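Local coordinates for ACYL carrier protein ACPA (Mycobacterium tuberculosis, PDB 2CGQ) that probably carries acyl intermediates, as a putative acyl carrier protein, on a phosphopantetheine arm attached to its small helical domain, at residues E29-T34 against D90-V95; Q36-T41 against F63-E68; N48-D53 against I85-D90. All blocks are in the same frame, centred on the assembly; numbering follows the deposited sequence.

Contact 1: E29-T34 against D90-V95; sequences EAINAT and DVYTSV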
loop_
_atom_site.group_PDB
_atom_site.type_symbol
_atom_site.label_atom_id
_atom_site.label_comp_id
_atom_site.label_asym_id
_atom_site.label_seq_id
_atom_site.Cartn_x
_atom_site.Cartn_y
_atom_site.Cartn_z
ATOM N N GLU A 29 -0.866 10.246 -3.572
ATOM C CA GLU A 29 -2.319 10.327 -3.778
ATOM C C GLU A 29 -2.858 9.093 -4.478
ATOM O O GLU A 29 -3.932 8.596 -4.140
ATOM C CB GLU A 29 -2.703 11.573 -4.580
ATOM C CG GLU A 29 -2.706 12.824 -3.731
ATOM C CD GLU A 29 -3.011 14.062 -4.565
ATOM O OE1 GLU A 29 -2.098 14.920 -4.716
ATOM O OE2 GLU A 29 -4.135 14.119 -5.132
ATOM N N ALA A 30 -2.125 8.621 -5.479
ATOM C CA ALA A 30 -2.482 7.395 -6.178
ATOM C C ALA A 30 -2.418 6.184 -5.276
ATOM O O ALA A 30 -3.283 5.303 -5.327
ATOM C CB ALA A 30 -1.587 7.198 -7.356
ATOM N N ILE A 31 -1.397 6.117 -4.417
ATOM C CA ILE A 31 -1.308 4.964 -3.518
ATOM C C ILE A 31 -2.477 5.002 -2.547
ATOM O O ILE A 31 -3.078 3.960 -2.253
ATOM C CB ILE A 31 0.061 4.901 -2.811
ATOM C CG1 ILE A 31 1.153 4.599 -3.859
ATOM C CG2 ILE A 31 0.031 3.899 -1.688
ATOM C CD1 ILE A 31 2.587 4.829 -3.325
ATOM N N ASN A 32 -2.811 6.200 -2.046
ATOM C CA ASN A 32 -3.952 6.366 -1.137
ATOM C C ASN A 32 -5.232 5.930 -1.788
ATOM O O ASN A 32 -6.036 5.225 -1.170
ATOM C CB ASN A 32 -4.103 7.812 -0.668
ATOM C CG ASN A 32 -2.953 8.281 0.164
ATOM O OD1 ASN A 32 -2.140 7.476 0.683
ATOM N ND2 ASN A 32 -2.880 9.600 0.342
ATOM N N ALA A 33 -5.435 6.337 -3.038
ATOM C CA ALA A 33 -6.650 5.936 -3.789
ATOM C C ALA A 33 -6.744 4.404 -3.900
ATOM O O ALA A 33 -7.838 3.864 -3.739
ATOM C CB ALA A 33 -6.648 6.561 -5.158
ATOM N N THR A 34 -5.620 3.729 -4.164
ATOM C CA THR A 34 -5.604 2.258 -4.289
ATOM C C THR A 34 -5.944 1.628 -2.937
ATOM O O THR A 34 -6.744 0.668 -2.829
ATOM C CB THR A 34 -4.227 1.809 -4.831
ATOM O OG1 THR A 34 -4.112 2.330 -6.197
ATOM C CG2 THR A 34 -4.069 0.273 -4.806
ATOM N N ASP A 90 5.633 2.973 4.570
ATOM C CA ASP A 90 6.503 1.868 4.058
ATOM C C ASP A 90 6.045 1.528 2.614
ATOM O O ASP A 90 6.855 1.285 1.705
ATOM C CB ASP A 90 6.340 0.609 4.894
ATOM C CG ASP A 90 6.889 0.720 6.303
ATOM O OD1 ASP A 90 7.762 1.588 6.582
ATOM O OD2 ASP A 90 6.443 -0.124 7.109
ATOM N N VAL A 91 4.730 1.569 2.409
ATOM C CA VAL A 91 4.157 1.403 1.054
ATOM C C VAL A 91 4.651 2.525 0.115
ATOM O O VAL A 91 5.117 2.264 -1.020
ATOM C CB VAL A 91 2.621 1.398 1.080
ATOM C CG1 VAL A 91 2.071 1.153 -0.346
ATOM C CG2 VAL A 91 2.069 0.318 1.969
ATOM N N TYR A 92 4.607 3.795 0.572
ATOM C CA TYR A 92 5.123 4.901 -0.237
ATOM C C TYR A 92 6.568 4.705 -0.624
ATOM O O TYR A 92 6.942 4.915 -1.746
ATOM C CB TYR A 92 4.972 6.250 0.493
ATOM C CG TYR A 92 3.590 6.701 0.873
ATOM C CD1 TYR A 92 2.443 6.233 0.281
ATOM C CD2 TYR A 92 3.436 7.768 1.775
ATOM C CE1 TYR A 92 1.175 6.751 0.631
ATOM C CE2 TYR A 92 2.199 8.287 2.111
ATOM C CZ TYR A 92 1.079 7.807 1.556
ATOM O OH TYR A 92 -0.108 8.359 1.982
ATOM N N THR A 93 7.412 4.289 0.312
ATOM C CA THR A 93 8.853 4.239 0.015
ATOM C C THR A 93 9.123 3.004 -0.857
ATOM O O THR A 93 10.063 3.022 -1.663
ATOM C CB THR A 93 9.701 4.304 1.305
ATOM O OG1 THR A 93 9.292 3.258 2.145
ATOM C CG2 THR A 93 9.416 5.523 2.018
ATOM N N SER A 94 8.278 1.982 -0.770
ATOM C CA SER A 94 8.433 0.778 -1.638
ATOM C C SER A 94 8.166 1.121 -3.099
ATOM O O SER A 94 8.849 0.580 -3.999
ATOM C CB SER A 94 7.541 -0.386 -1.220
ATOM O OG SER A 94 8.088 -1.150 -0.172
ATOM N N VAL A 95 7.187 1.996 -3.350
ATOM C CA VAL A 95 6.930 2.471 -4.690
ATOM C C VAL A 95 7.933 3.563 -5.090
ATOM O O VAL A 95 8.385 3.590 -6.237
ATOM C CB VAL A 95 5.498 2.987 -4.798
ATOM C CG1 VAL A 95 5.203 3.574 -6.165
ATOM C CG2 VAL A 95 4.526 1.846 -4.430
#
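Ile31 reaches from helix 27-39 into the side of helix 88-96, and its branches divide between Val91, Tyr92 and Val95. Its CB is about equally far from CD1 and CE1 of Tyr92, 4.1 Å. A chi1 of -67° keeps CG1 beside the backbone N and leaves CG2 anti to it. CG2 fits into the angle between two neighbours: it is 3.7 Å from CG1 of Val91 and, close to the plane of the ring, 3.8 Å from CE1 of Tyr92. The other branch runs out through CG1 to CD1, which meets the Val95 side chain tip to tip, 3.7 Å from CG2 of Val95. Val91 and Val95, one turn apart, thus take the two ends of a single isoleucine. Beside this apolar patch, the phenol of Tyr92 gives its proton to the side-chain carbonyl of Asn32, OH to OD1 2.6 Å. The donor lies in the carbonyl plane, on a lone pair, and the amide and ring planes are turned 46° apart. This short bond ties the ring's outer end to helix 27-39. The two helical segments run 124° apart, their axes 10.5 Å from each other at the closest point; Met27 and Glu28 also touch Tyr92, while Leu69 of helix 59-73 packs against Val91.

Contact 2: Q36-T41 against F63-E68; sequences QRILRT and FQLITE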
loop_
_atom_site.group_PDB
_atom_site.type_symbol
_atom_site.label_atom_id
_atom_site.label_comp_id
_atom_site.label_asym_id
_atom_site.label_seq_id
_atom_site.Cartn_x
_atom_site.Cartn_y
_atom_site.Cartn_z
ATOM N N GLN A 36 -7.681 3.043 -0.547
ATOM C CA GLN A 36 -9.113 3.263 -0.378
ATOM C C GLN A 36 -9.989 2.340 -1.209
ATOM O O GLN A 36 -11.038 1.895 -0.724
ATOM C CB GLN A 36 -9.449 4.719 -0.654
ATOM C CG GLN A 36 -8.883 5.681 0.395
ATOM C CD GLN A 36 -9.060 7.119 0.003
ATOM O OE1 GLN A 36 -9.021 7.434 -1.189
ATOM N NE2 GLN A 36 -9.283 8.011 0.996
ATOM N N ARG A 37 -9.595 2.076 -2.456
ATOM C CA ARG A 37 -10.374 1.202 -3.326
ATOM C C ARG A 37 -10.436 -0.212 -2.697
ATOM O O ARG A 37 -11.504 -0.807 -2.559
ATOM C CB ARG A 37 -9.703 1.176 -4.700
ATOM C CG ARG A 37 -10.499 1.048 -5.928
ATOM C CD ARG A 37 -9.673 0.378 -7.055
ATOM N NE ARG A 37 -9.153 -0.916 -6.554
ATOM C CZ ARG A 37 -9.809 -2.087 -6.590
ATOM N NH1 ARG A 37 -10.980 -2.172 -7.140
ATOM N NH2 ARG A 37 -9.287 -3.158 -5.978
ATOM N N ILE A 38 -9.278 -0.731 -2.296
ATOM C CA ILE A 38 -9.193 -2.068 -1.677
ATOM C C ILE A 38 -9.971 -2.190 -0.388
ATOM O O ILE A 38 -10.688 -3.188 -0.179
ATOM C CB ILE A 38 -7.708 -2.502 -1.449
ATOM C CG1 ILE A 38 -7.057 -2.724 -2.800
ATOM C CG2 ILE A 38 -7.582 -3.771 -0.547
ATOM C CD1 ILE A 38 -5.527 -2.756 -2.702
ATOM N N LEU A 39 -9.908 -1.196 0.464
ATOM C CA LEU A 39 -10.615 -1.250 1.729
ATOM C C LEU A 39 -12.075 -0.753 1.610
ATOM O O LEU A 39 -12.842 -0.867 2.580
ATOM C CB LEU A 39 -9.948 -0.399 2.766
ATOM C CG LEU A 39 -8.498 -0.668 3.154
ATOM C CD1 LEU A 39 -8.038 0.457 4.005
ATOM C CD2 LEU A 39 -8.423 -1.978 3.886
ATOM N N ARG A 40 -12.464 -0.197 0.453
ATOM C CA ARG A 40 -13.796 0.405 0.328
ATOM C C ARG A 40 -14.090 1.447 1.416
ATOM O O ARG A 40 -15.149 1.425 2.074
ATOM C CB ARG A 40 -14.842 -0.701 0.364
ATOM C CG ARG A 40 -14.698 -1.592 -0.804
ATOM C CD ARG A 40 -15.656 -2.688 -0.718
ATOM N NE ARG A 40 -15.147 -3.756 -1.550
ATOM C CZ ARG A 40 -15.888 -4.511 -2.318
ATOM N NH1 ARG A 40 -15.308 -5.442 -3.039
ATOM N NH2 ARG A 40 -17.210 -4.337 -2.380
ATOM N N THR A 41 -13.190 2.392 1.575
ATOM C CA THR A 41 -13.366 3.470 2.557
ATOM C C THR A 41 -13.040 4.808 1.927
ATOM O O THR A 41 -12.356 4.860 0.914
ATOM C CB THR A 41 -12.488 3.231 3.781
ATOM O OG1 THR A 41 -12.708 4.262 4.738
ATOM C CG2 THR A 41 -11.015 3.249 3.419
ATOM N N PHE A 63 -2.186 -8.703 0.079
ATOM C CA PHE A 63 -1.824 -9.295 -1.201
ATOM C C PHE A 63 -2.382 -8.465 -2.340
ATOM O O PHE A 63 -1.736 -8.228 -3.341
ATOM C CB PHE A 63 -2.353 -10.741 -1.289
ATOM C CG PHE A 63 -2.078 -11.409 -2.585
ATOM C CD1 PHE A 63 -0.814 -11.945 -2.854
ATOM C CD2 PHE A 63 -3.039 -11.446 -3.582
ATOM C CE1 PHE A 63 -0.554 -12.574 -4.046
ATOM C CE2 PHE A 63 -2.752 -12.046 -4.825
ATOM C CZ PHE A 63 -1.512 -12.615 -5.036
ATOM N N GLN A 64 -3.649 -8.039 -2.202
ATOM C CA GLN A 64 -4.251 -7.163 -3.193
ATOM C C GLN A 64 -3.447 -5.891 -3.322
ATOM O O GLN A 64 -3.219 -5.414 -4.422
ATOM C CB GLN A 64 -5.679 -6.808 -2.828
ATOM C CG GLN A 64 -6.717 -7.844 -3.029
ATOM C CD GLN A 64 -8.097 -7.241 -2.812
ATOM O OE1 GLN A 64 -8.561 -7.202 -1.716
ATOM N NE2 GLN A 64 -8.726 -6.763 -3.889
ATOM N N LEU A 65 -3.064 -5.285 -2.206
ATOM C CA LEU A 65 -2.323 -4.037 -2.277
ATOM C C LEU A 65 -1.027 -4.181 -3.051
ATOM O O LEU A 65 -0.739 -3.371 -3.939
ATOM C CB LEU A 65 -2.045 -3.459 -0.891
ATOM C CG LEU A 65 -1.279 -2.192 -0.814
ATOM C CD1 LEU A 65 -2.002 -1.049 -1.437
ATOM C CD2 LEU A 65 -1.046 -1.897 0.675
ATOM N N ILE A 66 -0.245 -5.182 -2.709
ATOM C CA ILE A 66 1.069 -5.373 -3.382
ATOM C C ILE A 66 0.880 -5.599 -4.894
ATOM O O ILE A 66 1.480 -4.950 -5.731
ATOM C CB ILE A 66 1.879 -6.504 -2.749
ATOM C CG1 ILE A 66 2.175 -6.203 -1.234
ATOM C CG2 ILE A 66 3.180 -6.712 -3.503
ATOM C CD1 ILE A 66 2.821 -4.838 -0.942
ATOM N N THR A 67 0.011 -6.516 -5.252
ATOM C CA THR A 67 -0.194 -6.876 -6.631
ATOM C C THR A 67 -0.850 -5.715 -7.429
ATOM O O THR A 67 -0.457 -5.431 -8.585
ATOM C CB THR A 67 -0.942 -8.212 -6.745
ATOM O OG1 THR A 67 -2.246 -8.130 -6.138
ATOM C CG2 THR A 67 -0.133 -9.365 -6.128
ATOM N N GLU A 68 -1.879 -5.060 -6.844
ATOM C CA GLU A 68 -2.446 -3.858 -7.485
ATOM C C GLU A 68 -1.382 -2.793 -7.797
ATOM O O GLU A 68 -1.413 -2.174 -8.867
ATOM C CB GLU A 68 -3.622 -3.274 -6.683
ATOM C CG GLU A 68 -4.456 -2.247 -7.457
ATOM C CD GLU A 68 -5.917 -2.099 -6.994
ATOM O OE1 GLU A 68 -6.518 -1.023 -7.253
ATOM O OE2 GLU A 68 -6.459 -3.063 -6.401
#
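Arg37 and Glu68 form a two-pronged salt bridge whose groups do not lie flat against one another: the guanidinium and carboxylate planes are 45° apart. It holds for one of two conformers of the Glu68 side chain and is less certain for that reason. NE of Arg37 is 2.7 Å from OE1 of Glu68, and NH2 of Arg37 is 2.9 Å from OE2 of Glu68. Short as they are, both hydrogen bonds are weak, because the N-H groups point well off the oxygens, with an angle of only 124° at the NE proton. Arg37 gets there by a bend at chi3 (55°), which folds its end over to meet a glutamate extended beyond CG. The pairing sits at the more exposed border of the contact. Underneath, Ile38 is buried. Its CD1 presses on the backbone of helix 59-73, 3.5 Å from CA of Leu65, a tight carbon contact, and lies 4.0 Å from CB of Leu65. Its CG2 slides past the Gln64 side chain, 3.8 Å from OE1 of Gln64, while CG1 is 3.7 Å from OE2 of Glu68, so in that conformer the carboxylate also passes alongside the isoleucine. Just beyond, helix 27-39 ends in a Schellman motif: Thr41 N bonds to Gln36 O and Arg40 N to Arg37 O, with Arg40 at positive phi as the C-prime residue. The contact joins the C-terminal end of helix 27-39 to helix 59-73 in the four-helix fold of acyl carrier proteins.

Contact 3: N48-D53 against I85-D90; sequences NQVLVD and IKTVGD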
loop_
_atom_site.group_PDB
_atom_site.type_symbol
_atom_site.label_atom_id
_atom_site.label_comp_id
_atom_site.label_asym_id
_atom_site.label_seq_id
_atom_site.Cartn_x
_atom_site.Cartn_y
_atom_site.Cartn_z
ATOM N N ASN A 48 1.656 7.500 8.722
ATOM C CA ASN A 48 1.817 6.842 10.037
ATOM C C ASN A 48 0.887 5.665 10.298
ATOM O O ASN A 48 1.135 4.868 11.228
ATOM C CB ASN A 48 1.623 7.891 11.143
ATOM C CG ASN A 48 0.240 8.403 11.150
ATOM O OD1 ASN A 48 -0.251 8.869 10.113
ATOM N ND2 ASN A 48 -0.437 8.300 12.303
ATOM N N GLN A 49 -0.152 5.502 9.491
ATOM C CA GLN A 49 -1.151 4.443 9.729
ATOM C C GLN A 49 -0.579 3.066 9.537
ATOM O O GLN A 49 0.046 2.766 8.499
ATOM C CB GLN A 49 -2.404 4.626 8.864
ATOM C CG GLN A 49 -3.227 5.816 9.286
ATOM C CD GLN A 49 -4.329 6.175 8.260
ATOM O OE1 GLN A 49 -4.132 6.049 7.064
ATOM N NE2 GLN A 49 -5.450 6.653 8.748
ATOM N N VAL A 50 -0.773 2.248 10.570
ATOM C CA VAL A 50 -0.433 0.833 10.553
ATOM C C VAL A 50 -1.471 0.082 9.721
ATOM O O VAL A 50 -2.662 0.149 10.024
ATOM C CB VAL A 50 -0.312 0.280 11.980
ATOM C CG1 VAL A 50 0.122 -1.117 11.954
ATOM C CG2 VAL A 50 0.717 1.087 12.780
ATOM N N LEU A 51 -1.035 -0.634 8.690
ATOM C CA LEU A 51 -1.971 -1.221 7.697
ATOM C C LEU A 51 -2.972 -2.147 8.358
ATOM O O LEU A 51 -4.190 -2.014 8.183
ATOM C CB LEU A 51 -1.234 -1.962 6.581
ATOM C CG LEU A 51 -0.366 -1.086 5.687
ATOM C CD1 LEU A 51 0.215 -2.000 4.609
ATOM C CD2 LEU A 51 -1.106 0.029 5.034
ATOM N N VAL A 52 -2.460 -3.011 9.191
ATOM C CA VAL A 52 -3.324 -3.923 9.955
ATOM C C VAL A 52 -4.053 -3.204 11.085
ATOM O O VAL A 52 -5.273 -3.139 11.052
ATOM C CB VAL A 52 -2.552 -5.120 10.527
ATOM C CG1 VAL A 52 -3.509 -6.019 11.311
ATOM C CG2 VAL A 52 -1.920 -5.921 9.411
ATOM N N ASP A 53 -3.319 -2.663 12.064
ATOM C CA ASP A 53 -3.933 -2.178 13.307
ATOM C C ASP A 53 -4.853 -0.994 13.110
ATOM O O ASP A 53 -5.900 -0.889 13.773
ATOM C CB ASP A 53 -2.905 -1.756 14.340
ATOM C CG ASP A 53 -1.846 -2.805 14.632
ATOM O OD1 ASP A 53 -1.713 -3.812 13.880
ATOM O OD2 ASP A 53 -1.053 -2.525 15.584
ATOM N N ILE A 85 6.561 -4.566 5.071
ATOM C CA ILE A 85 5.718 -3.370 5.034
ATOM C C ILE A 85 4.751 -3.378 6.209
ATOM O O ILE A 85 3.963 -4.333 6.371
ATOM C CB ILE A 85 4.960 -3.271 3.711
ATOM C CG1 ILE A 85 5.920 -2.831 2.629
ATOM C CG2 ILE A 85 3.760 -2.324 3.852
ATOM C CD1 ILE A 85 5.350 -2.936 1.283
ATOM N N LYS A 86 4.795 -2.322 7.022
ATOM C CA LYS A 86 3.941 -2.249 8.189
ATOM C C LYS A 86 2.990 -1.041 8.146
ATOM O O LYS A 86 1.858 -1.150 8.588
ATOM C CB LYS A 86 4.752 -2.145 9.463
ATOM C CG LYS A 86 5.605 -3.352 9.795
ATOM C CD LYS A 86 4.771 -4.566 10.002
ATOM C CE LYS A 86 5.514 -5.506 10.943
ATOM N NZ LYS A 86 6.815 -5.904 10.349
ATOM N N THR A 87 3.515 0.109 7.713
ATOM C CA THR A 87 2.753 1.336 7.634
ATOM C C THR A 87 2.487 1.786 6.220
ATOM O O THR A 87 3.182 1.383 5.291
ATOM C CB THR A 87 3.471 2.472 8.366
ATOM O OG1 THR A 87 4.721 2.747 7.741
ATOM C CG2 THR A 87 3.714 2.095 9.809
ATOM N N VAL A 88 1.553 2.714 6.094
ATOM C CA VAL A 88 1.317 3.388 4.815
ATOM C C VAL A 88 2.652 3.978 4.286
ATOM O O VAL A 88 2.959 3.853 3.095
ATOM C CB VAL A 88 0.250 4.462 4.958
ATOM C CG1 VAL A 88 0.208 5.391 3.707
ATOM C CG2 VAL A 88 -1.149 3.843 5.241
ATOM N N GLY A 89 3.430 4.632 5.141
ATOM C CA GLY A 89 4.687 5.190 4.710
ATOM C C GLY A 89 5.621 4.194 4.057
ATOM O O GLY A 89 6.319 4.530 3.110
ATOM N N ASP A 90 5.633 2.973 4.570
ATOM C CA ASP A 90 6.503 1.868 4.058
ATOM C C ASP A 90 6.045 1.528 2.614
ATOM O O ASP A 90 6.855 1.285 1.705
ATOM C CB ASP A 90 6.340 0.609 4.894
ATOM C CG ASP A 90 6.889 0.720 6.303
ATOM O OD1 ASP A 90 7.762 1.588 6.582
ATOM O OD2 ASP A 90 6.443 -0.124 7.109
HETATM O O HOH W 1 0.550 -3.493 9.322
#
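With chi1 at -65° and chi2 at -177°, Leu51 sets CG anti to its carbonyl carbon and spreads its two methyls between Ile85 and Val88. CD1 lies 3.6 Å from CG2 of Ile85, and CD2 3.8 Å from CG2 of Val88, the leucine crossing the valine at about a right angle. Val88 N gives to Gln49 O at 2.8 Å, and Leu51 N to Lys86 O at 2.9 Å, with an N-H...O angle of 173°. These bonds make a single beta bridge, Val50 with Thr87, between the loop after helix 27-39 and the residues leading into helix 88-96, in an acyl carrier fold without beta strands. A water accepts from Val52 N and donates to Lys86 O, a second link. Thr87 is the N-cap of helix 88-96 and forms a capping box with Asp90: OG1 of Thr87 accepts weakly from Asp90 N, while OD2 of Asp90 meets Thr87 N from above the carboxylate plane, 3.0 Å away. The same OD2 uses its anti lone pair for Lys86 N, at 2.7 Å. Gln49 lays its CB alongside Val88, its amide oxygen bonded to Thr46 N.

In the fold
Contacts 1 and 2 share helix 27-39, which meets helix 88-96 near its start and helix 59-73 near its end; their centres are about 11 Å apart. The centre of contact 3 lies about 11 Å from that of contact 1, with which it shares Asp90 and helix 88-96, and about 13 Å from that of contact 2. Along the chain, contact 1 spans the others, while the segments of contacts 2 and 3 alternate. CG2 of Val91 packs on CG2 of Ile85, and CD2 of Leu65 approaches CD1 of Leu51. All three contacts thus join the helices and long loop of this phosphopantetheine-attachment family member into one compact domain, consistent with a small acyl carrier.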